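Local coordinates for protein Alpha/beta hydrolase (Enterobacter asburiae, PDB 6KMO) that probably hydrolyses ester bonds, as an esterase or lipase of the alpha/beta hydrolase fold, at residues 203-209 against 266-272; 301-305 against 318-324. The protein carries 2 engineered substitutions. All blocks are in the same frame, centred on the assembly; numbering follows the deposited sequence.

Contact 1: 203-209 against 266-272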
ATOM      1  N   TYR A 203       0.712 -12.813 -11.953  1.00  6.79           N
ATOM      2  CA  TYR A 203       0.349 -11.978 -10.815  1.00  6.27           C
ATOM      3  C   TYR A 203      -1.123 -11.633 -10.900  1.00  7.42           C
ATOM      4  O   TYR A 203      -1.644 -11.388 -11.990  1.00  7.33           O
ATOM      5  CB  TYR A 203       1.156 -10.676 -10.817  1.00  7.45           C
ATOM      6  CG  TYR A 203       1.332 -10.002  -9.476  1.00  6.93           C
ATOM      7  CD1 TYR A 203       1.962 -10.665  -8.445  1.00  7.47           C
ATOM      8  CD2 TYR A 203       0.928  -8.686  -9.266  1.00  8.06           C
ATOM      9  CE1 TYR A 203       2.156 -10.048  -7.212  1.00  6.08           C
ATOM     10  CE2 TYR A 203       1.117  -8.064  -8.047  1.00  6.68           C
ATOM     11  CZ  TYR A 203       1.725  -8.749  -7.021  1.00  6.24           C
ATOM     12  OH  TYR A 203       1.948  -8.110  -5.814  1.00  7.19           O
ATOM     13  N   ASN A 204      -1.774 -11.591  -9.747  1.00  6.21           N
ATOM     14  CA  ASN A 204      -3.144 -11.121  -9.604  1.00  5.63           C
ATOM     15  C   ASN A 204      -3.140  -9.817  -8.816  1.00  6.14           C
ATOM     16  O   ASN A 204      -2.453  -9.707  -7.796  1.00  6.53           O
ATOM     17  CB  ASN A 204      -3.964 -12.100  -8.770  1.00  8.19           C
ATOM     18  CG  ASN A 204      -4.193 -13.411  -9.437  1.00  6.78           C
ATOM     19  OD1 ASN A 204      -4.230 -13.511 -10.662  1.00  7.69           O
ATOM     20  ND2 ASN A 204      -4.399 -14.439  -8.633  1.00  8.94           N
ATOM     21  N   VAL A 205      -3.951  -8.862  -9.242  1.00  5.16           N
ATOM     22  CA  VAL A 205      -4.231  -7.663  -8.460  1.00  5.62           C
ATOM     23  C   VAL A 205      -5.735  -7.593  -8.262  1.00  5.90           C
ATOM     24  O   VAL A 205      -6.493  -7.369  -9.213  1.00  6.17           O
ATOM     25  CB  VAL A 205      -3.701  -6.378  -9.101  1.00  6.85           C
ATOM     26  CG1 VAL A 205      -4.018  -5.215  -8.179  1.00  8.03           C
ATOM     27  CG2 VAL A 205      -2.205  -6.458  -9.364  1.00  6.93           C
ATOM     28  N   MET A 206      -6.172  -7.802  -7.030  1.00  5.48           N
ATOM     29  CA  MET A 206      -7.581  -7.764  -6.650  1.00  4.99           C
ATOM     30  C   MET A 206      -7.813  -6.447  -5.928  1.00  5.43           C
ATOM     31  O   MET A 206      -7.377  -6.269  -4.782  1.00  5.89           O
ATOM     32  CB  MET A 206      -7.929  -8.967  -5.766  1.00  6.13           C
ATOM     33  CG  MET A 206      -7.765 -10.319  -6.446  1.00  5.28           C
ATOM     34  SD  MET A 206      -7.932 -11.854  -5.369  1.00  2.38           S
ATOM     35  CE  MET A 206      -9.681 -11.721  -4.887  1.00  7.39           C
ATOM     36  N   LEU A 207      -8.478  -5.517  -6.603  1.00  4.72           N
ATOM     37  CA  LEU A 207      -8.700  -4.166  -6.081  1.00  5.41           C
ATOM     38  C   LEU A 207     -10.060  -4.156  -5.398  1.00  4.87           C
ATOM     39  O   LEU A 207     -11.095  -4.341  -6.049  1.00  5.36           O
ATOM     40  CB  LEU A 207      -8.649  -3.134  -7.204  1.00  5.96           C
ATOM     41  CG  LEU A 207      -7.309  -3.047  -7.945  1.00  5.20           C
ATOM     42  CD1 LEU A 207      -7.464  -2.148  -9.156  1.00  7.46           C
ATOM     43  CD2 LEU A 207      -6.212  -2.555  -7.047  1.00  7.07           C
ATOM     44  N   TRP A 208     -10.044  -3.963  -4.080  1.00  5.18           N
ATOM     45  CA  TRP A 208     -11.227  -3.922  -3.222  1.00  5.16           C
ATOM     46  C   TRP A 208     -12.258  -4.980  -3.657  1.00  4.88           C
ATOM     47  O   TRP A 208     -13.401  -4.645  -4.018  1.00  6.20           O
ATOM     48  CB  TRP A 208     -11.822  -2.517  -3.115  1.00  5.00           C
ATOM     49  CG  TRP A 208     -11.871  -1.747  -4.390  1.00  5.58           C
ATOM     50  CD1 TRP A 208     -12.948  -1.651  -5.216  1.00  5.81           C
ATOM     51  CD2 TRP A 208     -10.816  -0.989  -5.010  1.00  6.01           C
ATOM     52  NE1 TRP A 208     -12.631  -0.908  -6.328  1.00  6.87           N
ATOM     53  CE2 TRP A 208     -11.335  -0.477  -6.213  1.00  6.32           C
ATOM     54  CE3 TRP A 208      -9.488  -0.705  -4.681  1.00  6.86           C
ATOM     55  CZ2 TRP A 208     -10.570   0.295  -7.082  1.00  6.11           C
ATOM     56  CZ3 TRP A 208      -8.734   0.068  -5.562  1.00  6.91           C
ATOM     57  CH2 TRP A 208      -9.284   0.555  -6.734  1.00  6.71           C
ATOM     58  N   PRO A 209     -11.893  -6.258  -3.612  1.00  4.98           N
ATOM     59  CA  PRO A 209     -12.693  -7.311  -4.241  1.00  4.92           C
ATOM     60  C   PRO A 209     -13.889  -7.754  -3.413  1.00  5.77           C
ATOM     61  O   PRO A 209     -13.911  -7.666  -2.180  1.00  5.93           O
ATOM     62  CB  PRO A 209     -11.697  -8.480  -4.331  1.00  5.22           C
ATOM     63  CG  PRO A 209     -10.812  -8.284  -3.110  1.00  5.00           C
ATOM     64  CD  PRO A 209     -10.604  -6.779  -3.100  1.00  6.12           C
ATOM     65  N   PHE A 266      -2.468 -20.970  -6.063  1.00  8.85           N
ATOM     66  CA  PHE A 266      -3.016 -19.724  -6.603  1.00  8.14           C
ATOM     67  C   PHE A 266      -1.858 -18.796  -6.977  1.00  7.55           C
ATOM     68  O   PHE A 266      -0.806 -18.819  -6.341  1.00  8.71           O
ATOM     69  CB  PHE A 266      -3.820 -19.090  -5.465  1.00  6.80           C
ATOM     70  CG  PHE A 266      -4.863 -18.047  -5.847  1.00  6.64           C
ATOM     71  CD1 PHE A 266      -6.128 -18.410  -6.287  1.00  7.29           C
ATOM     72  CD2 PHE A 266      -4.601 -16.698  -5.646  1.00  7.48           C
ATOM     73  CE1 PHE A 266      -7.086 -17.450  -6.554  1.00  7.89           C
ATOM     74  CE2 PHE A 266      -5.570 -15.728  -5.910  1.00  6.16           C
ATOM     75  CZ  PHE A 266      -6.802 -16.105  -6.362  1.00  7.22           C
ATOM     76  N   PRO A 267      -2.021 -17.968  -8.008  1.00  6.62           N
ATOM     77  CA  PRO A 267      -0.921 -17.072  -8.393  1.00  5.81           C
ATOM     78  C   PRO A 267      -0.566 -16.074  -7.294  1.00  5.57           C
ATOM     79  O   PRO A 267      -1.384 -15.735  -6.435  1.00  6.67           O
ATOM     80  CB  PRO A 267      -1.455 -16.344  -9.636  1.00  6.44           C
ATOM     81  CG  PRO A 267      -2.530 -17.263 -10.186  1.00  8.31           C
ATOM     82  CD  PRO A 267      -3.136 -17.923  -8.970  1.00  7.77           C
ATOM     83  N   GLU A 268       0.663 -15.575  -7.355  1.00  5.68           N
ATOM     84  CA  GLU A 268       1.068 -14.480  -6.486  1.00  5.84           C
ATOM     85  C   GLU A 268       0.075 -13.340  -6.631  1.00  5.67           C
ATOM     86  O   GLU A 268      -0.369 -13.025  -7.741  1.00  6.26           O
ATOM     87  CB  GLU A 268       2.478 -14.013  -6.828  1.00  6.63           C
ATOM     88  CG  GLU A 268       3.515 -15.124  -6.678  1.00  7.73           C
ATOM     89  CD  GLU A 268       4.927 -14.641  -6.417  1.00  9.43           C
ATOM     90  OE1 GLU A 268       5.139 -13.509  -5.946  1.00  9.83           O
ATOM     91  OE2 GLU A 268       5.857 -15.436  -6.688  1.00 14.68           O
ATOM     92  N   THR A 269      -0.257 -12.692  -5.510  1.00  5.28           N
ATOM     93  CA  THR A 269      -1.408 -11.806  -5.458  1.00  5.60           C
ATOM     94  C   THR A 269      -1.140 -10.561  -4.630  1.00  4.27           C
ATOM     95  O   THR A 269      -0.472 -10.616  -3.591  1.00  5.92           O
ATOM     96  CB  THR A 269      -2.606 -12.572  -4.869  1.00  5.79           C
ATOM     97  OG1 THR A 269      -3.000 -13.617  -5.763  1.00  5.94           O
ATOM     98  CG2 THR A 269      -3.811 -11.698  -4.645  1.00  6.69           C
ATOM     99  N   LEU A 270      -1.690  -9.441  -5.098  1.00  4.86           N
ATOM    100  CA  LEU A 270      -1.816  -8.203  -4.343  1.00  4.52           C
ATOM    101  C   LEU A 270      -3.303  -7.952  -4.155  1.00  5.61           C
ATOM    102  O   LEU A 270      -4.062  -7.975  -5.134  1.00  5.96           O
ATOM    103  CB  LEU A 270      -1.202  -7.029  -5.099  1.00  5.64           C
ATOM    104  CG  LEU A 270      -1.489  -5.643  -4.506  1.00  6.16           C
ATOM    105  CD1 LEU A 270      -0.876  -5.476  -3.124  1.00  6.07           C
ATOM    106  CD2 LEU A 270      -0.955  -4.565  -5.419  1.00  6.73           C
ATOM    107  N   ILE A 271      -3.729  -7.699  -2.914  1.00  4.72           N
ATOM    108  CA  ILE A 271      -5.094  -7.270  -2.620  1.00  5.12           C
ATOM    109  C   ILE A 271      -5.021  -5.878  -2.022  1.00  5.72           C
ATOM    110  O   ILE A 271      -4.286  -5.659  -1.057  1.00  6.39           O
ATOM    111  CB  ILE A 271      -5.787  -8.227  -1.633  1.00  4.85           C
ATOM    112  CG1 ILE A 271      -5.944  -9.610  -2.230  1.00  5.73           C
ATOM    113  CG2 ILE A 271      -7.142  -7.664  -1.218  1.00  7.44           C
ATOM    114  CD1 ILE A 271      -6.319 -10.703  -1.236  1.00  7.69           C
ATOM    115  N   GLN A 272      -5.767  -4.933  -2.592  1.00  4.80           N
ATOM    116  CA  GLN A 272      -5.979  -3.639  -1.946  1.00  5.56           C
ATOM    117  C   GLN A 272      -7.374  -3.623  -1.344  1.00  5.73           C
ATOM    118  O   GLN A 272      -8.334  -4.059  -1.982  1.00  5.80           O
ATOM    119  CB  GLN A 272      -5.871  -2.466  -2.922  1.00  6.16           C
ATOM    120  CG  GLN A 272      -4.520  -2.341  -3.608  1.00  5.61           C
ATOM    121  CD  GLN A 272      -4.286  -0.980  -4.237  1.00  6.14           C
ATOM    122  OE1 GLN A 272      -5.210  -0.168  -4.381  1.00  6.45           O
ATOM    123  NE2 GLN A 272      -3.041  -0.732  -4.644  1.00  6.24           N
TER
HETATM  124  O   HOH W   1       2.231  -9.815  -3.649  1.00  6.96           O
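Asn204 and Thr269 meet through their side chains as well as their backbones. Asn204 ND2 donates to Thr269 OG1 at 3.3 Å, with the hydroxyl 22° out of the amide plane. Asn204 ND2 lies 3.2 Å from Phe266 CE2, and the amide and ring planes are 72° apart. The Pro267 ring packs against this amide too. Thr269 OG1 in turn donates to Pro267 O at 2.7 Å, so the hydroxyl accepts one bond and gives another, and its rotation is fixed. Tyr203 has CG anti to its backbone N (chi1 -155°). This brings Tyr203 OH to 3.4 Å from Leu270 CB. A water joins that OH to Thr269 O.

The backbones are neighbouring parallel strands of the central sheet of the alpha/beta hydrolase fold. Asn204 and Met206 each use both N and O to bond the backbone of 266-272. One more bond, Trp208 N to Gln272 O (2.7 Å), follows where strand 203-207 has ended.

Met206 CB packs on Ile271 CG1 at 4.1 Å, and Phe286 of helix 280-292 touches both residues. On the other face Leu207 CD2 lies alongside Gln272. Gln272 OE1 sits at the Trp208 ring edge, 3.7 Å from Trp208 CZ3, and is bonded to Tyr309 OH. Trp208 NE1 is hydrogen-bonded to Asp308 OD1, and the indole touches Ser180, in a probable nucleophile elbow.

Contact 2: 301-305 against 318-324; sequences RYNGM and EPTVKVA
Thr320 OG1 is linked to Asn303 O through one water, which lies 2.7 Å from Thr320 OG1. The water donates to the carbonyl. Thr320 OG1 also has a weak hydrogen bond with Val297 O of the second subunit. No direct hydrogen bond joins 301-305 to 318-324.

The rest of the contact is mostly apolar. The methyl CG2 of Thr320 is anti to the backbone N and turns to the other segment. Thr320 CG2 lies 3.6 Å from Met305 CG and 3.8 Å from Tyr302 CD2. The ends of Met305 and Thr320 meet tip to tip. The methionine chain bends at chi2 (-59°) and again at chi3. The bends bring Met305 CE to 3.7 Å from Thr320 CB, while CE also comes near Glu318 OE2.

One turn further along the helix, Ala324 CB sits over a face of the Tyr302 ring as a CH-pi contact. Ala324 CB is 3.8 Å from the centroid of the Tyr302 ring and 21° off the normal. Two polar ends have partners beyond the segments: Tyr302 OH is hydrogen-bonded to Gln327 of the same helix, and Glu318 OE2 to Thr29 OG1.

Glu318 stands at the N-cap position of helix 319-335. Tyr302 to Met305 form a type II beta turn, with Gly304 at positive phi. Strand 297-302 ends the sheet within this chain, but Arg301 and Tyr302 pair with an antiparallel strand of the second subunit. The arrangement is that of the alpha/beta hydrolase fold, with the C-terminal helix packed on the end of the last strand of the central sheet.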
ATOM      1  N   ARG A 301      -4.330  -2.214   3.104  1.00  5.46           N
ATOM      2  CA  ARG A 301      -5.516  -1.416   3.384  1.00  5.78           C
ATOM      3  C   ARG A 301      -5.168   0.059   3.234  1.00  6.42           C
ATOM      4  O   ARG A 301      -4.215   0.539   3.851  1.00  5.83           O
ATOM      5  CB  ARG A 301      -6.003  -1.676   4.812  1.00  5.41           C
ATOM      6  CG  ARG A 301      -7.220  -0.861   5.219  1.00  6.87           C
ATOM      7  CD  ARG A 301      -7.483  -0.920   6.708  1.00  6.30           C
ATOM      8  NE  ARG A 301      -8.019  -2.209   7.104  1.00  6.02           N
ATOM      9  CZ  ARG A 301      -8.652  -2.447   8.242  1.00  7.19           C
ATOM     10  NH1 ARG A 301      -8.790  -1.478   9.127  1.00  8.33           N
ATOM     11  NH2 ARG A 301      -9.134  -3.652   8.492  1.00  7.41           N
ATOM     12  N   TYR A 302      -5.936   0.775   2.421  1.00  5.12           N
ATOM     13  CA  TYR A 302      -5.764   2.210   2.221  1.00  5.23           C
ATOM     14  C   TYR A 302      -6.760   2.938   3.119  1.00  5.68           C
ATOM     15  O   TYR A 302      -7.981   2.798   2.959  1.00  5.37           O
ATOM     16  CB  TYR A 302      -5.899   2.595   0.740  1.00  6.21           C
ATOM     17  CG  TYR A 302      -4.680   2.149  -0.057  1.00  5.48           C
ATOM     18  CD1 TYR A 302      -4.561   0.844  -0.491  1.00  5.74           C
ATOM     19  CD2 TYR A 302      -3.637   3.018  -0.316  1.00  6.40           C
ATOM     20  CE1 TYR A 302      -3.438   0.414  -1.178  1.00  5.12           C
ATOM     21  CE2 TYR A 302      -2.507   2.597  -1.018  1.00  6.30           C
ATOM     22  CZ  TYR A 302      -2.426   1.292  -1.443  1.00  6.02           C
ATOM     23  OH  TYR A 302      -1.320   0.821  -2.132  1.00  6.09           O
ATOM     24  N   ASN A 303      -6.238   3.682   4.090  1.00  4.79           N
ATOM     25  CA  ASN A 303      -7.121   4.324   5.051  1.00  5.70           C
ATOM     26  C   ASN A 303      -7.845   5.538   4.465  1.00  6.09           C
ATOM     27  O   ASN A 303      -7.389   6.193   3.527  1.00  6.80           O
ATOM     28  CB  ASN A 303      -6.354   4.715   6.312  1.00  6.53           C
ATOM     29  CG  ASN A 303      -6.307   3.621   7.339  1.00  6.91           C
ATOM     30  OD1 ASN A 303      -6.740   2.487   7.110  1.00  7.51           O
ATOM     31  ND2 ASN A 303      -5.793   3.955   8.514  1.00  7.52           N
ATOM     32  N   GLY A 304      -9.032   5.798   5.013  1.00  5.34           N
ATOM     33  CA  GLY A 304      -9.807   6.949   4.640  1.00  6.65           C
ATOM     34  C   GLY A 304     -10.583   6.786   3.357  1.00  7.18           C
ATOM     35  O   GLY A 304     -11.259   7.736   2.938  1.00  7.31           O
ATOM     36  N   MET A 305     -10.502   5.622   2.720  1.00  6.14           N
ATOM     37  CA  MET A 305     -11.078   5.403   1.401  1.00  5.66           C
ATOM     38  C   MET A 305     -12.403   4.657   1.492  1.00  5.45           C
ATOM     39  O   MET A 305     -12.633   3.837   2.389  1.00  6.89           O
ATOM     40  CB  MET A 305     -10.124   4.586   0.509  1.00  6.14           C
ATOM     41  CG  MET A 305      -8.837   5.276   0.102  1.00  8.06           C
ATOM     42  SD  MET A 305      -9.068   6.873  -0.845  1.00  0.32           S
ATOM     43  CE  MET A 305      -8.779   8.095   0.520  1.00  8.01           C
ATOM     44  N   GLU A 318      -7.608  12.493  -5.749  1.00  7.96           N
ATOM     45  CA  GLU A 318      -7.381  12.257  -4.332  1.00  7.17           C
ATOM     46  C   GLU A 318      -5.962  11.723  -4.141  1.00  7.86           C
ATOM     47  O   GLU A 318      -5.555  10.800  -4.849  1.00  7.59           O
ATOM     48  CB  GLU A 318      -8.404  11.243  -3.822  1.00  8.41           C
ATOM     49  CG  GLU A 318      -8.304  10.892  -2.340  1.00  8.63           C
ATOM     50  CD  GLU A 318      -8.717  12.023  -1.403  1.00 10.10           C
ATOM     51  OE1 GLU A 318      -9.369  12.986  -1.865  1.00 12.45           O
ATOM     52  OE2 GLU A 318      -8.390  11.949  -0.199  1.00  8.91           O
ATOM     53  N   PRO A 319      -5.171  12.275  -3.213  1.00  7.15           N
ATOM     54  CA  PRO A 319      -3.777  11.829  -3.115  1.00  7.33           C
ATOM     55  C   PRO A 319      -3.630  10.333  -2.949  1.00  6.68           C
ATOM     56  O   PRO A 319      -2.787   9.724  -3.622  1.00  7.55           O
ATOM     57  CB  PRO A 319      -3.243  12.605  -1.908  1.00  8.29           C
ATOM     58  CG  PRO A 319      -4.032  13.904  -1.984  1.00 10.12           C
ATOM     59  CD  PRO A 319      -5.422  13.479  -2.400  1.00  8.58           C
ATOM     60  N   THR A 320      -4.448   9.722  -2.086  1.00  5.88           N
ATOM     61  CA  THR A 320      -4.352   8.286  -1.853  1.00  6.12           C
ATOM     62  C   THR A 320      -4.623   7.496  -3.123  1.00  7.01           C
ATOM     63  O   THR A 320      -4.021   6.441  -3.334  1.00  6.62           O
ATOM     64  CB  THR A 320      -5.346   7.873  -0.770  1.00  6.38           C
ATOM     65  OG1 THR A 320      -4.964   8.444   0.477  1.00  6.64           O
ATOM     66  CG2 THR A 320      -5.432   6.356  -0.594  1.00  6.62           C
ATOM     67  N   VAL A 321      -5.574   7.941  -3.940  1.00  6.04           N
ATOM     68  CA  VAL A 321      -5.896   7.234  -5.177  1.00  5.03           C
ATOM     69  C   VAL A 321      -4.687   7.202  -6.094  1.00  7.07           C
ATOM     70  O   VAL A 321      -4.299   6.148  -6.613  1.00  6.11           O
ATOM     71  CB  VAL A 321      -7.118   7.879  -5.864  1.00  7.02           C
ATOM     72  CG1 VAL A 321      -7.292   7.343  -7.288  1.00  7.00           C
ATOM     73  CG2 VAL A 321      -8.376   7.648  -5.021  1.00  7.44           C
ATOM     74  N   LYS A 322      -4.081   8.363  -6.327  1.00  6.24           N
ATOM     75  CA  LYS A 322      -2.944   8.429  -7.227  1.00  6.81           C
ATOM     76  C   LYS A 322      -1.817   7.533  -6.750  1.00  6.87           C
ATOM     77  O   LYS A 322      -1.207   6.808  -7.548  1.00  7.29           O
ATOM     78  CB  LYS A 322      -2.468   9.869  -7.351  1.00  7.28           C
ATOM     79  CG  LYS A 322      -3.515  10.759  -8.032  1.00  9.41           C
ATOM     80  CD  LYS A 322      -2.952  12.117  -8.461  1.00 16.50           C
ATOM     81  CE  LYS A 322      -2.920  13.103  -7.332  1.00 28.92           C
ATOM     82  NZ  LYS A 322      -2.491  14.449  -7.841  1.00 32.52           N
ATOM     83  N   VAL A 323      -1.555   7.530  -5.445  1.00  5.85           N
ATOM     84  CA  VAL A 323      -0.491   6.689  -4.914  1.00  6.69           C
ATOM     85  C   VAL A 323      -0.884   5.218  -4.987  1.00  6.41           C
ATOM     86  O   VAL A 323      -0.085   4.385  -5.419  1.00  5.76           O
ATOM     87  CB  VAL A 323      -0.116   7.139  -3.490  1.00  6.37           C
ATOM     88  CG1 VAL A 323       0.789   6.106  -2.800  1.00  7.62           C
ATOM     89  CG2 VAL A 323       0.553   8.504  -3.558  1.00  7.59           C
ATOM     90  N   ALA A 324      -2.113   4.879  -4.592  1.00  6.12           N
ATOM     91  CA  ALA A 324      -2.523   3.478  -4.606  1.00  6.07           C
ATOM     92  C   ALA A 324      -2.395   2.868  -5.998  1.00  5.32           C
ATOM     93  O   ALA A 324      -1.973   1.708  -6.146  1.00  6.22           O
ATOM     94  CB  ALA A 324      -3.964   3.340  -4.117  1.00  6.78           C
TER
HETATM   95  O   HOH W   2      -4.890   7.068   2.851  1.00  7.59           O

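In the fold
Both segments of contact 1 precede those of contact 2 along the chain. Their centres are about 17 Å apart. Both belong to the central sheet: contact 1 joins strand 203-207 to strand 269-274, and contact 2 lies at the end of the next strand, 297-302. Helix 319-335 serves both, since its first turns form contact 2 and its later residues pack on Tyr203 and Gln272. The two contacts meet where Gln272 NE2 reaches Ala324 O at 3.1 Å, a probable hydrogen bond. Both also touch the second subunit. The last strands and the C-terminal helix thus lead from the middle of the sheet to the dimer interface, where the sheet continues into the second subunit.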